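Local coordinates for protein Blo t 1 allergen (Blomia tropicalis, PDB 5JT8) that is a mite allergen of the papain family, probably a cysteine protease made as a proenzyme that cleaves peptide bonds once activated, at residues V268-A273 with Q292-W297. Sequence-based numbering, arbitrary orientation.
Sequences VLRGVA and QGVDYW. With NO3 (nitrate ion), chain H.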
ATOM      1  N   VAL A 268      -1.211  16.194   7.976  1.00 36.33           N
ATOM      2  CA  VAL A 268      -2.388  15.335   7.998  1.00 37.70           C
ATOM      3  C   VAL A 268      -3.330  15.704   6.862  1.00 38.72           C
ATOM      4  O   VAL A 268      -3.859  16.816   6.803  1.00 37.61           O
ATOM      5  CB  VAL A 268      -3.154  15.413   9.329  1.00 39.74           C
ATOM      6  CG1 VAL A 268      -4.381  14.511   9.256  1.00 37.69           C
ATOM      7  CG2 VAL A 268      -2.254  15.003  10.470  1.00 42.68           C
ATOM      8  N   LEU A 269      -3.516  14.764   5.952  1.00 41.42           N
ATOM      9  CA  LEU A 269      -4.409  14.950   4.826  1.00 42.29           C
ATOM     10  C   LEU A 269      -5.852  14.963   5.300  1.00 37.67           C
ATOM     11  O   LEU A 269      -6.385  13.932   5.718  1.00 36.27           O
ATOM     12  CB  LEU A 269      -4.184  13.841   3.791  1.00 40.42           C
ATOM     13  CG  LEU A 269      -4.728  14.105   2.386  1.00 49.99           C
ATOM     14  CD1 LEU A 269      -4.182  15.433   1.843  1.00 52.71           C
ATOM     15  CD2 LEU A 269      -4.365  12.953   1.457  1.00 51.10           C
ATOM     16  N   ARG A 270      -6.476  16.134   5.241  1.00 35.65           N
ATOM     17  CA  ARG A 270      -7.870  16.306   5.633  1.00 42.42           C
ATOM     18  C   ARG A 270      -8.752  16.616   4.428  1.00 46.67           C
ATOM     19  O   ARG A 270      -8.272  17.133   3.419  1.00 42.07           O
ATOM     20  CB  ARG A 270      -8.025  17.444   6.652  1.00 43.50           C
ATOM     21  CG  ARG A 270      -7.380  17.221   8.002  1.00 47.56           C
ATOM     22  CD  ARG A 270      -7.881  18.270   8.999  1.00 43.10           C
ATOM     23  NE  ARG A 270      -7.701  19.622   8.486  1.00 48.96           N
ATOM     24  CZ  ARG A 270      -8.130  20.722   9.101  1.00 56.64           C
ATOM     25  NH1 ARG A 270      -8.773  20.633  10.261  1.00 53.30           N
ATOM     26  NH2 ARG A 270      -7.915  21.910   8.555  1.00 59.52           N
ATOM     27  N   GLY A 271     -10.045  16.316   4.552  1.00 42.70           N
ATOM     28  CA  GLY A 271     -11.029  16.690   3.550  1.00 40.30           C
ATOM     29  C   GLY A 271     -10.835  16.120   2.152  1.00 40.40           C
ATOM     30  O   GLY A 271     -11.265  16.718   1.180  1.00 40.87           O
ATOM     31  N   VAL A 272     -10.195  14.963   2.033  1.00 33.20           N
ATOM     32  CA  VAL A 272     -10.008  14.368   0.712  1.00 36.27           C
ATOM     33  C   VAL A 272     -10.892  13.132   0.499  1.00 35.88           C
ATOM     34  O   VAL A 272     -10.862  12.182   1.302  1.00 33.63           O
ATOM     35  CB  VAL A 272      -8.523  13.982   0.474  1.00 43.22           C
ATOM     36  CG1 VAL A 272      -8.384  13.141  -0.778  1.00 41.08           C
ATOM     37  CG2 VAL A 272      -7.657  15.224   0.382  1.00 33.44           C
ATOM     38  N   ALA A 273     -11.694  13.180  -0.568  1.00 34.23           N
ATOM     39  CA  ALA A 273     -12.376  12.011  -1.126  1.00 33.78           C
ATOM     40  C   ALA A 273     -13.144  11.217  -0.086  1.00 35.20           C
ATOM     41  O   ALA A 273     -12.884  10.033   0.113  1.00 37.87           O
ATOM     42  CB  ALA A 273     -11.362  11.097  -1.830  1.00 31.55           C
ATOM     43  N   GLN A 292      -3.902  17.736  17.856  1.00 46.29           N
ATOM     44  CA  GLN A 292      -4.646  18.976  18.031  1.00 50.86           C
ATOM     45  C   GLN A 292      -6.042  18.972  17.404  1.00 48.64           C
ATOM     46  O   GLN A 292      -6.336  19.756  16.505  1.00 52.38           O
ATOM     47  CB  GLN A 292      -3.803  20.112  17.483  1.00 55.92           C
ATOM     48  CG  GLN A 292      -2.428  20.074  18.121  1.00 61.43           C
ATOM     49  CD  GLN A 292      -1.595  21.259  17.782  1.00 65.56           C
ATOM     50  OE1 GLN A 292      -1.223  21.456  16.624  1.00 70.37           O
ATOM     51  NE2 GLN A 292      -1.305  22.079  18.783  1.00 48.42           N
ATOM     52  N   GLY A 293      -6.887  18.066  17.881  1.00 44.33           N
ATOM     53  CA  GLY A 293      -8.269  17.995  17.446  1.00 43.59           C
ATOM     54  C   GLY A 293      -8.508  17.121  16.236  1.00 38.44           C
ATOM     55  O   GLY A 293      -9.645  16.761  15.943  1.00 44.80           O
ATOM     56  N   VAL A 294      -7.439  16.765  15.533  1.00 38.41           N
ATOM     57  CA  VAL A 294      -7.566  16.006  14.289  1.00 35.78           C
ATOM     58  C   VAL A 294      -7.192  14.524  14.416  1.00 33.88           C
ATOM     59  O   VAL A 294      -6.024  14.184  14.601  1.00 33.56           O
ATOM     60  CB  VAL A 294      -6.698  16.638  13.194  1.00 36.12           C
ATOM     61  CG1 VAL A 294      -6.950  15.938  11.855  1.00 39.99           C
ATOM     62  CG2 VAL A 294      -6.981  18.142  13.103  1.00 38.18           C
ATOM     63  N   ASP A 295      -8.182  13.646  14.298  1.00 32.75           N
ATOM     64  CA  ASP A 295      -7.943  12.203  14.315  1.00 31.00           C
ATOM     65  C   ASP A 295      -7.386  11.704  12.969  1.00 34.49           C
ATOM     66  O   ASP A 295      -7.919  12.046  11.915  1.00 30.18           O
ATOM     67  CB  ASP A 295      -9.231  11.446  14.657  1.00 30.32           C
ATOM     68  CG  ASP A 295      -9.764  11.800  16.046  1.00 41.00           C
ATOM     69  OD1 ASP A 295      -8.980  12.315  16.858  1.00 39.87           O
ATOM     70  OD2 ASP A 295     -10.951  11.552  16.333  1.00 41.56           O
ATOM     71  N   TYR A 296      -6.320  10.907  13.003  1.00 29.08           N
ATOM     72  CA  TYR A 296      -5.715  10.415  11.767  1.00 28.25           C
ATOM     73  C   TYR A 296      -5.344   8.944  11.818  1.00 26.84           C
ATOM     74  O   TYR A 296      -5.241   8.346  12.883  1.00 26.99           O
ATOM     75  CB  TYR A 296      -4.465  11.231  11.410  1.00 29.14           C
ATOM     76  CG  TYR A 296      -3.375  11.153  12.451  1.00 31.34           C
ATOM     77  CD1 TYR A 296      -2.436  10.115  12.445  1.00 32.05           C
ATOM     78  CD2 TYR A 296      -3.293  12.109  13.459  1.00 32.69           C
ATOM     79  CE1 TYR A 296      -1.423  10.050  13.420  1.00 36.41           C
ATOM     80  CE2 TYR A 296      -2.309  12.048  14.433  1.00 36.06           C
ATOM     81  CZ  TYR A 296      -1.370  11.019  14.412  1.00 36.06           C
ATOM     82  OH  TYR A 296      -0.388  10.983  15.390  1.00 34.35           O
ATOM     83  N   TRP A 297      -5.159   8.383  10.634  1.00 26.10           N
ATOM     84  CA  TRP A 297      -4.636   7.044  10.451  1.00 27.52           C
ATOM     85  C   TRP A 297      -3.136   7.120  10.186  1.00 25.30           C
ATOM     86  O   TRP A 297      -2.665   8.079   9.574  1.00 28.75           O
ATOM     87  CB  TRP A 297      -5.301   6.362   9.264  1.00 29.62           C
ATOM     88  CG  TRP A 297      -6.746   6.070   9.396  1.00 23.84           C
ATOM     89  CD1 TRP A 297      -7.764   6.624   8.682  1.00 25.86           C
ATOM     90  CD2 TRP A 297      -7.339   5.108  10.267  1.00 26.00           C
ATOM     91  NE1 TRP A 297      -8.968   6.083   9.075  1.00 26.35           N
ATOM     92  CE2 TRP A 297      -8.730   5.150  10.049  1.00 29.71           C
ATOM     93  CE3 TRP A 297      -6.831   4.229  11.224  1.00 29.70           C
ATOM     94  CZ2 TRP A 297      -9.609   4.324  10.728  1.00 22.55           C
ATOM     95  CZ3 TRP A 297      -7.715   3.420  11.915  1.00 22.02           C
ATOM     96  CH2 TRP A 297      -9.080   3.469  11.654  1.00 21.99           C
TER
HETATM   97  N   NO3 H 405     -10.742  14.991  -3.375  1.00 74.39           N
HETATM   98  O1  NO3 H 405     -11.389  15.636  -2.493  1.00 74.42           O
HETATM   99  O2  NO3 H 405     -11.113  13.820  -3.686  1.00 80.87           O
HETATM  100  O3  NO3 H 405      -9.734  15.507  -3.950  1.00 59.79           O
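Val294 and Val268 meet branch against branch, the CG1 methyl of each lying 3.9 Å from the other, and round this pair a short, weakly bonded strand with the loop after it packs on strand 294-300 without sharing a backbone hydrogen bond. In both valines CG1 stands anti to the backbone N (chi1 -174° in Val294, 179° in Val268), which turns that methyl, rather than CG2, towards the other residue as the two side chains run past one another in opposite directions. The same CG1 of Val268 rests 3.9 Å from CB of Tyr296, so one methyl is shared by two residues on the same face of strand 294-300. Tyr296 comes in roughly at right angles to Val268; its ring is approached obliquely by CG2 of the valine and meets the ring of Tyr314 nearly perpendicularly.

On the outer side, Arg270 lends its aliphatic part. Its CD reaches 3.8 Å from CG1 of Val294, CG lies slightly farther from the same methyl, and the chain then bends at chi3 (-53°), carrying the guanidinium past CG2 of Val294. The charge is answered elsewhere: NH2 forms a salt bridge with Asp66, within the inhibitory propeptide region of the sequence, so the arginine joins apolar packing to an ionic link between the propeptide and the protease. Farther along this loop, the backbone N of Ala273 donates a hydrogen bond of 3.1 Å to O1 of a nitrate, probably an ion from the crystallisation liquor.

Packing without direct pairing is consistent with the sheet order: strands 268-269 and 294-300 both pair with 312-316, in a curled sheet. It belongs to the beta-barrel-like domain of the papain fold, which faces the helical domain across the active-site cleft.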